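Local coordinates for protein peptidase M42 (Thaumarchaeota archaeon SCGC AB-539-E09, PDB 5DS0) that probably acts, as a twelve-subunit TET assembly, as a dinuclear metal aminopeptidase that removes residues from the N-termini of peptides, at residues 46-57 and 202-213; 62-70 and 177-188. One frame throughout, in Å; residues are numbered along the deposited sequence.

Contact 1 of 2, residues 46-57 and 202-213; sequences LGSVTFIAKGND and HPNTVYGSATVQ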
loop_
_atom_site.group_PDB
_atom_site.type_symbol
_atom_site.label_atom_id
_atom_site.label_comp_id
_atom_site.label_asym_id
_atom_site.label_seq_id
_atom_site.Cartn_x
_atom_site.Cartn_y
_atom_site.Cartn_z
ATOM N N LEU C 46 -34.641 5.813 -36.989
ATOM C CA LEU C 46 -33.248 5.751 -36.585
ATOM C C LEU C 46 -32.346 5.186 -37.681
ATOM O O LEU C 46 -31.134 5.395 -37.642
ATOM C CB LEU C 46 -33.102 4.927 -35.306
ATOM C CG LEU C 46 -33.168 5.708 -33.990
ATOM C CD1 LEU C 46 -34.309 6.710 -33.955
ATOM C CD2 LEU C 46 -33.276 4.760 -32.803
ATOM N N GLY C 47 -32.921 4.482 -38.648
ATOM C CA GLY C 47 -32.141 3.898 -39.729
ATOM C C GLY C 47 -32.222 2.383 -39.857
ATOM O O GLY C 47 -31.565 1.818 -40.722
ATOM N N SER C 48 -32.998 1.714 -39.001
ATOM C CA SER C 48 -33.206 0.265 -39.125
ATOM C C SER C 48 -34.046 -0.015 -40.347
ATOM O O SER C 48 -35.086 0.610 -40.533
ATOM C CB SER C 48 -33.946 -0.322 -37.921
ATOM O OG SER C 48 -33.385 0.091 -36.689
ATOM N N VAL C 49 -33.587 -0.933 -41.190
ATOM C CA VAL C 49 -34.428 -1.423 -42.281
ATOM C C VAL C 49 -34.894 -2.858 -41.960
ATOM O O VAL C 49 -34.157 -3.668 -41.399
ATOM C CB VAL C 49 -33.801 -1.333 -43.707
ATOM C CG1 VAL C 49 -33.030 -0.038 -44.028
ATOM C CG2 VAL C 49 -32.855 -2.470 -43.897
ATOM N N THR C 50 -36.129 -3.143 -42.347
ATOM C CA THR C 50 -36.802 -4.373 -42.019
ATOM C C THR C 50 -37.461 -4.943 -43.283
ATOM O O THR C 50 -38.181 -4.250 -43.983
ATOM C CB THR C 50 -37.879 -4.119 -40.935
ATOM O OG1 THR C 50 -37.307 -3.422 -39.812
ATOM C CG2 THR C 50 -38.506 -5.430 -40.461
ATOM N N PHE C 51 -37.231 -6.225 -43.533
ATOM C CA PHE C 51 -37.701 -6.899 -44.725
ATOM C C PHE C 51 -38.806 -7.858 -44.371
ATOM O O PHE C 51 -38.634 -8.707 -43.497
ATOM C CB PHE C 51 -36.554 -7.681 -45.344
ATOM C CG PHE C 51 -35.348 -6.847 -45.609
ATOM C CD1 PHE C 51 -35.336 -5.971 -46.682
ATOM C CD2 PHE C 51 -34.244 -6.907 -44.782
ATOM C CE1 PHE C 51 -34.230 -5.178 -46.934
ATOM C CE2 PHE C 51 -33.133 -6.127 -45.031
ATOM C CZ PHE C 51 -33.123 -5.261 -46.109
ATOM N N ILE C 52 -39.929 -7.742 -45.069
ATOM C CA ILE C 52 -41.112 -8.545 -44.774
ATOM C C ILE C 52 -41.305 -9.641 -45.807
ATOM O O ILE C 52 -41.306 -9.387 -47.012
ATOM C CB ILE C 52 -42.372 -7.676 -44.723
ATOM C CG1 ILE C 52 -42.166 -6.522 -43.736
ATOM C CG2 ILE C 52 -43.577 -8.510 -44.316
ATOM C CD1 ILE C 52 -43.261 -5.474 -43.748
ATOM N N ALA C 53 -41.441 -10.871 -45.323
ATOM C CA ALA C 53 -41.852 -12.008 -46.143
ATOM C C ALA C 53 -43.266 -12.383 -45.712
ATOM O O ALA C 53 -43.465 -12.867 -44.597
ATOM C CB ALA C 53 -40.893 -13.178 -45.962
ATOM N N LYS C 54 -44.236 -12.137 -46.597
ATOM C CA LYS C 54 -45.651 -12.251 -46.262
ATOM C C LYS C 54 -46.132 -13.685 -46.150
ATOM O O LYS C 54 -45.594 -14.608 -46.746
ATOM C CB LYS C 54 -46.522 -11.491 -47.261
ATOM C CG LYS C 54 -46.434 -9.972 -47.150
ATOM C CD LYS C 54 -47.602 -9.278 -47.870
ATOM C CE LYS C 54 -47.353 -7.791 -48.176
ATOM N NZ LYS C 54 -46.693 -7.024 -47.069
ATOM N N GLY C 55 -47.148 -13.840 -45.320
ATOM C CA GLY C 55 -47.866 -15.092 -45.123
ATOM C C GLY C 55 -49.109 -14.684 -44.356
ATOM O O GLY C 55 -49.741 -13.681 -44.697
ATOM N N ASN C 56 -49.453 -15.411 -43.308
ATOM C CA ASN C 56 -50.636 -15.057 -42.530
ATOM C C ASN C 56 -50.382 -13.775 -41.749
ATOM O O ASN C 56 -49.331 -13.622 -41.157
ATOM C CB ASN C 56 -51.006 -16.189 -41.584
ATOM C CG ASN C 56 -51.126 -17.525 -42.295
ATOM O OD1 ASN C 56 -50.708 -17.673 -43.444
ATOM N ND2 ASN C 56 -51.672 -18.502 -41.612
ATOM N N ASP C 57 -51.332 -12.840 -41.773
ATOM C CA ASP C 57 -51.194 -11.569 -41.028
ATOM C C ASP C 57 -50.577 -11.754 -39.653
ATOM O O ASP C 57 -49.762 -10.939 -39.242
ATOM C CB ASP C 57 -52.534 -10.875 -40.843
ATOM C CG ASP C 57 -52.413 -9.444 -40.265
ATOM O OD1 ASP C 57 -51.324 -8.825 -40.305
ATOM O OD2 ASP C 57 -53.438 -8.939 -39.764
ATOM N N HIS C 202 -44.707 -20.845 -44.805
ATOM C CA HIS C 202 -44.647 -20.544 -43.386
ATOM C C HIS C 202 -45.932 -19.885 -42.914
ATOM O O HIS C 202 -46.359 -18.879 -43.468
ATOM C CB HIS C 202 -43.442 -19.649 -43.073
ATOM C CG HIS C 202 -43.328 -18.448 -43.953
ATOM N ND1 HIS C 202 -43.956 -17.257 -43.666
ATOM C CD2 HIS C 202 -42.659 -18.254 -45.114
ATOM C CE1 HIS C 202 -43.688 -16.380 -44.618
ATOM N NE2 HIS C 202 -42.899 -16.958 -45.506
ATOM N N PRO C 203 -46.550 -20.433 -41.861
ATOM C CA PRO C 203 -47.883 -20.007 -41.399
ATOM C C PRO C 203 -47.859 -18.697 -40.605
ATOM O O PRO C 203 -48.396 -18.626 -39.490
ATOM C CB PRO C 203 -48.312 -21.168 -40.498
ATOM C CG PRO C 203 -47.032 -21.646 -39.915
ATOM C CD PRO C 203 -45.990 -21.481 -40.994
ATOM N N ASN C 204 -47.261 -17.666 -41.195
ATOM C CA ASN C 204 -46.951 -16.448 -40.471
ATOM C C ASN C 204 -46.317 -15.418 -41.381
ATOM O O ASN C 204 -45.945 -15.712 -42.516
ATOM C CB ASN C 204 -45.981 -16.752 -39.319
ATOM C CG ASN C 204 -44.753 -17.540 -39.774
ATOM O OD1 ASN C 204 -44.130 -17.203 -40.776
ATOM N ND2 ASN C 204 -44.411 -18.597 -39.036
ATOM N N THR C 205 -46.178 -14.207 -40.857
ATOM C CA THR C 205 -45.479 -13.131 -41.553
ATOM C C THR C 205 -44.155 -12.898 -40.834
ATOM O O THR C 205 -44.112 -12.777 -39.614
ATOM C CB THR C 205 -46.330 -11.846 -41.594
ATOM O OG1 THR C 205 -47.517 -12.088 -42.364
ATOM C CG2 THR C 205 -45.559 -10.708 -42.221
ATOM N N VAL C 206 -43.082 -12.842 -41.613
ATOM C CA VAL C 206 -41.739 -12.736 -41.078
ATOM C C VAL C 206 -41.185 -11.341 -41.306
ATOM O O VAL C 206 -41.111 -10.885 -42.436
ATOM C CB VAL C 206 -40.817 -13.771 -41.745
ATOM C CG1 VAL C 206 -39.369 -13.551 -41.343
ATOM C CG2 VAL C 206 -41.251 -15.178 -41.371
ATOM N N TYR C 207 -40.765 -10.689 -40.229
ATOM C CA TYR C 207 -40.125 -9.391 -40.313
ATOM C C TYR C 207 -38.636 -9.583 -40.009
ATOM O O TYR C 207 -38.252 -9.805 -38.871
ATOM C CB TYR C 207 -40.739 -8.415 -39.315
ATOM C CG TYR C 207 -42.174 -8.035 -39.607
ATOM C CD1 TYR C 207 -43.213 -8.952 -39.446
ATOM C CD2 TYR C 207 -42.505 -6.736 -40.022
ATOM C CE1 TYR C 207 -44.535 -8.595 -39.700
ATOM C CE2 TYR C 207 -43.818 -6.374 -40.287
ATOM C CZ TYR C 207 -44.831 -7.306 -40.124
ATOM O OH TYR C 207 -46.137 -6.945 -40.370
ATOM N N GLY C 208 -37.805 -9.503 -41.039
ATOM C CA GLY C 208 -36.367 -9.650 -40.878
ATOM C C GLY C 208 -35.727 -8.290 -40.789
ATOM O O GLY C 208 -35.668 -7.560 -41.765
ATOM N N SER C 209 -35.194 -7.971 -39.628
ATOM C CA SER C 209 -34.802 -6.611 -39.355
ATOM C C SER C 209 -33.308 -6.421 -39.111
ATOM O O SER C 209 -32.710 -7.090 -38.288
ATOM C CB SER C 209 -35.591 -6.100 -38.164
ATOM O OG SER C 209 -35.445 -4.708 -38.068
ATOM N N ALA C 210 -32.729 -5.478 -39.840
ATOM C CA ALA C 210 -31.344 -5.070 -39.651
ATOM C C ALA C 210 -31.297 -3.813 -38.782
ATOM O O ALA C 210 -31.312 -2.689 -39.286
ATOM C CB ALA C 210 -30.699 -4.812 -40.999
ATOM N N THR C 211 -31.275 -4.016 -37.473
ATOM C CA THR C 211 -31.409 -2.925 -36.527
ATOM C C THR C 211 -30.158 -2.073 -36.434
ATOM O O THR C 211 -29.064 -2.525 -36.760
ATOM C CB THR C 211 -31.753 -3.468 -35.120
ATOM O OG1 THR C 211 -30.955 -4.626 -34.840
ATOM C CG2 THR C 211 -33.203 -3.856 -35.045
ATOM N N VAL C 212 -30.334 -0.851 -35.941
ATOM C CA VAL C 212 -29.225 0.074 -35.732
ATOM C C VAL C 212 -29.018 0.362 -34.253
ATOM O O VAL C 212 -29.893 0.113 -33.425
ATOM C CB VAL C 212 -29.428 1.410 -36.491
ATOM C CG1 VAL C 212 -29.445 1.164 -37.992
ATOM C CG2 VAL C 212 -30.692 2.129 -36.038
ATOM N N GLN C 213 -27.839 0.877 -33.940
ATOM C CA GLN C 213 -27.519 1.366 -32.607
ATOM C C GLN C 213 -27.730 0.380 -31.447
ATOM O O GLN C 213 -28.101 0.797 -30.358
ATOM C CB GLN C 213 -28.289 2.676 -32.347
ATOM C CG GLN C 213 -27.837 3.804 -33.259
ATOM C CD GLN C 213 -28.404 5.152 -32.878
ATOM O OE1 GLN C 213 -28.353 5.579 -31.721
ATOM N NE2 GLN C 213 -28.905 5.853 -33.864
#

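Contact 2 of 2, residues 62-70 and 177-188; sequences LMAGHTDEV and KAFDDRIGAFVL. With CO (cobalt (II) ion), chain T; CO (cobalt (II) ion), chain U.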
loop_
_atom_site.group_PDB
_atom_site.type_symbol
_atom_site.label_atom_id
_atom_site.label_comp_id
_atom_site.label_asym_id
_atom_site.label_seq_id
_atom_site.Cartn_x
_atom_site.Cartn_y
_atom_site.Cartn_z
ATOM N N LEU C 62 -40.533 -11.557 -35.559
ATOM C CA LEU C 62 -39.467 -10.586 -35.749
ATOM C C LEU C 62 -38.119 -11.272 -35.583
ATOM O O LEU C 62 -37.842 -11.822 -34.514
ATOM C CB LEU C 62 -39.604 -9.440 -34.747
ATOM C CG LEU C 62 -38.476 -8.406 -34.721
ATOM C CD1 LEU C 62 -38.168 -7.865 -36.102
ATOM C CD2 LEU C 62 -38.829 -7.263 -33.791
HETATM N N MSE C 63 -37.304 -11.250 -36.633
HETATM C CA MSE C 63 -35.914 -11.639 -36.527
HETATM C C MSE C 63 -35.080 -10.407 -36.608
HETATM O O MSE C 63 -35.279 -9.585 -37.493
HETATM C CB MSE C 63 -35.481 -12.508 -37.673
HETATM C CG MSE C 63 -36.119 -13.882 -37.629
HETATM SE SE MSE C 63 -35.058 -15.041 -38.824
HETATM C CE MSE C 63 -35.706 -14.390 -40.567
ATOM N N ALA C 64 -34.120 -10.258 -35.708
ATOM C CA ALA C 64 -33.324 -9.045 -35.666
ATOM C C ALA C 64 -31.850 -9.345 -35.520
ATOM O O ALA C 64 -31.468 -10.192 -34.715
ATOM C CB ALA C 64 -33.779 -8.167 -34.520
ATOM N N GLY C 65 -31.034 -8.653 -36.310
ATOM C CA GLY C 65 -29.576 -8.662 -36.146
ATOM C C GLY C 65 -29.040 -7.271 -36.396
ATOM O O GLY C 65 -29.353 -6.671 -37.413
ATOM N N HIS C 66 -28.266 -6.729 -35.468
ATOM C CA HIS C 66 -27.849 -5.335 -35.593
ATOM C C HIS C 66 -26.681 -5.188 -36.554
ATOM O O HIS C 66 -25.743 -5.978 -36.524
ATOM C CB HIS C 66 -27.557 -4.688 -34.221
ATOM C CG HIS C 66 -26.360 -5.236 -33.506
ATOM N ND1 HIS C 66 -25.091 -4.731 -33.683
ATOM C CD2 HIS C 66 -26.250 -6.206 -32.567
ATOM C CE1 HIS C 66 -24.244 -5.382 -32.903
ATOM N NE2 HIS C 66 -24.921 -6.287 -32.220
ATOM N N THR C 67 -26.750 -4.169 -37.412
ATOM C CA THR C 67 -25.715 -3.937 -38.401
ATOM C C THR C 67 -24.705 -2.901 -37.969
ATOM O O THR C 67 -23.717 -2.675 -38.670
ATOM C CB THR C 67 -26.312 -3.466 -39.715
ATOM O OG1 THR C 67 -27.154 -2.332 -39.463
ATOM C CG2 THR C 67 -27.111 -4.570 -40.355
ATOM N N ASP C 68 -24.946 -2.229 -36.852
ATOM C CA ASP C 68 -23.922 -1.328 -36.326
ATOM C C ASP C 68 -22.785 -2.144 -35.738
ATOM O O ASP C 68 -22.987 -3.255 -35.245
ATOM C CB ASP C 68 -24.476 -0.307 -35.319
ATOM C CG ASP C 68 -24.973 -0.934 -34.035
ATOM O OD1 ASP C 68 -25.700 -1.948 -34.098
ATOM O OD2 ASP C 68 -24.673 -0.384 -32.954
ATOM N N GLU C 69 -21.585 -1.596 -35.842
ATOM C CA GLU C 69 -20.385 -2.195 -35.280
ATOM C C GLU C 69 -19.780 -1.231 -34.277
ATOM O O GLU C 69 -19.971 -0.016 -34.342
ATOM C CB GLU C 69 -19.357 -2.490 -36.378
ATOM C CG GLU C 69 -18.953 -1.247 -37.180
ATOM C CD GLU C 69 -17.924 -1.515 -38.261
ATOM O OE1 GLU C 69 -16.869 -2.128 -37.936
ATOM O OE2 GLU C 69 -18.170 -1.099 -39.417
ATOM N N VAL C 70 -19.009 -1.763 -33.354
ATOM C CA VAL C 70 -18.278 -0.885 -32.469
ATOM C C VAL C 70 -17.331 -0.056 -33.314
ATOM O O VAL C 70 -16.826 -0.520 -34.330
ATOM C CB VAL C 70 -17.531 -1.654 -31.372
ATOM C CG1 VAL C 70 -18.541 -2.348 -30.459
ATOM C CG2 VAL C 70 -16.539 -2.651 -31.953
ATOM N N LYS C 177 -13.884 -8.147 -39.308
ATOM C CA LYS C 177 -14.505 -7.330 -38.262
ATOM C C LYS C 177 -16.008 -7.364 -38.403
ATOM O O LYS C 177 -16.547 -7.914 -39.359
ATOM C CB LYS C 177 -14.031 -5.886 -38.352
ATOM C CG LYS C 177 -14.608 -5.113 -39.537
ATOM C CD LYS C 177 -14.156 -3.667 -39.528
ATOM C CE LYS C 177 -14.524 -2.949 -40.812
ATOM N NZ LYS C 177 -15.946 -2.537 -40.790
ATOM N N ALA C 178 -16.675 -6.790 -37.414
ATOM C CA ALA C 178 -18.112 -6.548 -37.456
ATOM C C ALA C 178 -18.997 -7.788 -37.530
ATOM O O ALA C 178 -20.187 -7.668 -37.827
ATOM C CB ALA C 178 -18.440 -5.593 -38.591
ATOM N N PHE C 179 -18.458 -8.972 -37.242
ATOM C CA PHE C 179 -19.313 -10.148 -37.155
ATOM C C PHE C 179 -20.469 -9.854 -36.203
ATOM O O PHE C 179 -21.587 -10.258 -36.468
ATOM C CB PHE C 179 -18.549 -11.373 -36.683
ATOM C CG PHE C 179 -17.589 -11.919 -37.698
ATOM C CD1 PHE C 179 -17.983 -12.130 -39.004
ATOM C CD2 PHE C 179 -16.302 -12.261 -37.335
ATOM C CE1 PHE C 179 -17.104 -12.645 -39.931
ATOM C CE2 PHE C 179 -15.421 -12.779 -38.263
ATOM C CZ PHE C 179 -15.820 -12.960 -39.563
ATOM N N ASP C 180 -20.185 -9.146 -35.115
ATOM C CA ASP C 180 -21.194 -8.671 -34.197
ATOM C C ASP C 180 -21.724 -7.370 -34.755
ATOM O O ASP C 180 -21.050 -6.351 -34.628
ATOM C CB ASP C 180 -20.545 -8.440 -32.832
ATOM C CG ASP C 180 -21.503 -7.908 -31.793
ATOM O OD1 ASP C 180 -22.737 -7.935 -32.014
ATOM O OD2 ASP C 180 -21.006 -7.460 -30.732
ATOM N N ASP C 181 -22.910 -7.349 -35.369
ATOM C CA ASP C 181 -23.799 -8.498 -35.524
ATOM C C ASP C 181 -24.282 -8.620 -36.978
ATOM O O ASP C 181 -25.439 -8.937 -37.252
ATOM C CB ASP C 181 -24.966 -8.362 -34.562
ATOM C CG ASP C 181 -25.876 -9.591 -34.526
ATOM O OD1 ASP C 181 -25.446 -10.696 -34.917
ATOM O OD2 ASP C 181 -27.029 -9.418 -34.083
ATOM N N ARG C 182 -23.369 -8.381 -37.912
ATOM C CA ARG C 182 -23.692 -8.478 -39.325
ATOM C C ARG C 182 -23.828 -9.930 -39.723
ATOM O O ARG C 182 -24.556 -10.243 -40.671
ATOM C CB ARG C 182 -22.666 -7.740 -40.177
ATOM C CG ARG C 182 -22.849 -6.233 -40.062
ATOM C CD ARG C 182 -21.748 -5.421 -40.715
ATOM N NE ARG C 182 -21.718 -4.064 -40.186
ATOM C CZ ARG C 182 -20.762 -3.170 -40.429
ATOM N NH1 ARG C 182 -19.751 -3.460 -41.236
ATOM N NH2 ARG C 182 -20.820 -1.966 -39.866
ATOM N N ILE C 183 -23.190 -10.828 -38.978
ATOM C CA ILE C 183 -23.393 -12.241 -39.217
ATOM C C ILE C 183 -24.827 -12.623 -38.865
ATOM O O ILE C 183 -25.421 -13.458 -39.542
ATOM C CB ILE C 183 -22.385 -13.136 -38.467
ATOM C CG1 ILE C 183 -22.356 -14.533 -39.077
ATOM C CG2 ILE C 183 -22.733 -13.253 -36.998
ATOM C CD1 ILE C 183 -21.825 -14.582 -40.507
ATOM N N GLY C 184 -25.394 -12.004 -37.834
ATOM C CA GLY C 184 -26.807 -12.211 -37.504
ATOM C C GLY C 184 -27.733 -11.671 -38.586
ATOM O O GLY C 184 -28.722 -12.311 -38.946
ATOM N N ALA C 185 -27.401 -10.502 -39.119
ATOM C CA ALA C 185 -28.137 -9.931 -40.239
ATOM C C ALA C 185 -27.994 -10.820 -41.460
ATOM O O ALA C 185 -28.947 -11.036 -42.195
ATOM C CB ALA C 185 -27.612 -8.552 -40.554
ATOM N N PHE C 186 -26.795 -11.357 -41.660
ATOM C CA PHE C 186 -26.538 -12.272 -42.760
ATOM C C PHE C 186 -27.436 -13.495 -42.685
ATOM O O PHE C 186 -27.997 -13.913 -43.688
ATOM C CB PHE C 186 -25.072 -12.704 -42.749
ATOM C CG PHE C 186 -24.729 -13.732 -43.792
ATOM C CD1 PHE C 186 -24.369 -13.343 -45.069
ATOM C CD2 PHE C 186 -24.732 -15.081 -43.473
ATOM C CE1 PHE C 186 -24.035 -14.281 -46.021
ATOM C CE2 PHE C 186 -24.393 -16.028 -44.414
ATOM C CZ PHE C 186 -24.044 -15.628 -45.690
ATOM N N VAL C 187 -27.565 -14.064 -41.491
ATOM C CA VAL C 187 -28.398 -15.237 -41.290
ATOM C C VAL C 187 -29.854 -14.965 -41.622
ATOM O O VAL C 187 -30.473 -15.730 -42.343
ATOM C CB VAL C 187 -28.315 -15.724 -39.843
ATOM C CG1 VAL C 187 -29.387 -16.768 -39.552
ATOM C CG2 VAL C 187 -26.947 -16.322 -39.578
ATOM N N LEU C 188 -30.416 -13.886 -41.094
ATOM C CA LEU C 188 -31.831 -13.628 -41.315
ATOM C C LEU C 188 -32.125 -13.312 -42.777
ATOM O O LEU C 188 -33.154 -13.722 -43.312
ATOM C CB LEU C 188 -32.357 -12.527 -40.398
ATOM C CG LEU C 188 -31.815 -11.104 -40.529
ATOM C CD1 LEU C 188 -32.624 -10.238 -41.487
ATOM C CD2 LEU C 188 -31.794 -10.454 -39.152
HETATM CO CO CO T . -24.132 -7.444 -30.669
HETATM CO CO CO U . -21.728 -6.290 -29.472
#

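Contact 1 of 2, residues 46-57 and 202-213
With OG1 of Thr50 anti to its own carbonyl carbon (chi1 -52°) and OG of Ser209 anti to its amide nitrogen (chi1 -167°), the two hydroxyls meet at 2.9 Å and hydrogen-bond across a non-hydrogen-bonded pair of the antiparallel strands 49-53 and 205-211. These strands belong to the mixed sheet of the aminopeptidase's alpha/beta domain. Beyond Thr50 on this face, Ile52 lies side by side with Tyr207, its CD1 reaching CE2 of the phenol ring at 3.6 Å, and helix 219-228 packs against Tyr207 and Ser209. Val49 and Phe51 turn to the other face, under helix 24-34. Phe51 and Gly208 form a hydrogen-bonded pair, with Phe51 N 2.7 Å from Gly208 O, and Val206 N bonds almost straight to Ala53 O (178°). Where strand 205-211 begins, His202 brings CE1 within 3.4 Å of Lys54 O, while its ND1 donates to both O and OD1 of Asn204. An alanine in place of His202 is likely to leave those two oxygens without their donor and open a gap beside the Ala53 and Lys54 carbonyls. At the same end, Thr205 OG1 donates to Asn56 O at 2.7 Å, from above the carbonyl plane.

Contact 2 of 2, residues 62-70 and 177-188
Strand 62-66 and the start of the helix at 179-188 run roughly antiparallel, at 148° with their axes 5.9 Å apart at closest, so that Gly65 faces Ala185 and His66 faces Asp181. This is a helix laid on the sheet of the zinc-exopeptidase fold, and its first turn joins the strand end at the dinuclear metal site. Gly65 permits the close approach: a CB there would run into Ala185 N and Gly184 C. His66 places CG between its backbone N and carbonyl carbon (chi1 68°), which swings the ring back to the helix start, where NE2 binds one cobalt ion at 2.1 Å. Asp180 binds the same ion through OD1 at 2.0 Å and the second cobalt ion through OD2 at 1.9 Å, bridging the pair; its carboxylate is turned 72° from the imidazole plane. Glu214 and Glu237 belong to the first site, Glu215 and His325 to the second. The peptide bond between Asp180 and Asp181 is cis, as in related dinuclear aminopeptidases. Behind the metals, ND1 of His66 donates in its ring plane to Asp68 O, which fixes the ring's rotation. Farther along, the extended Arg182 chain points the side of its guanidinium at Thr67 O, which lies almost in the plane of that group and accepts from both NE (2.9 Å) and NH2 (3.2 Å). The same NH2 makes a salt bridge to Glu69, approaching OE2 from above the carboxylate plane at 2.8 Å. Lys177 NZ completes the salt-bridge network, paired with the Glu69 carboxylate though its individual hydrogen bonds to OE1 and OE2 are weak, and also bonds to Ala16 O. At the opposite end, Met63, present as selenomethionine, runs alongside Leu188 in the opposite direction, its CE 3.8 Å from Leu188 CB.

Overall arrangement
Strand 205-211 of contact 1 is also the parallel neighbour of the strand in contact 2, so the two contacts, with centres about 14 Å apart, share one sheet. Probable hydrogen bonds join them at Met63: its O lies 2.7 Å from Ser209 N and its N 2.8 Å from Tyr207 O. Both segments of contact 2 fall, in sequence, between the two segments of contact 1. Both contacts lead toward the metal centre, but only contact 2 supplies ligands. Contact 1 stays outside the coordination sphere: the side chain of Thr211 is about 8 Å from a cobalt ion, with OG1 3.3 Å from His66 CA and hydrogen-bonded to Asp301.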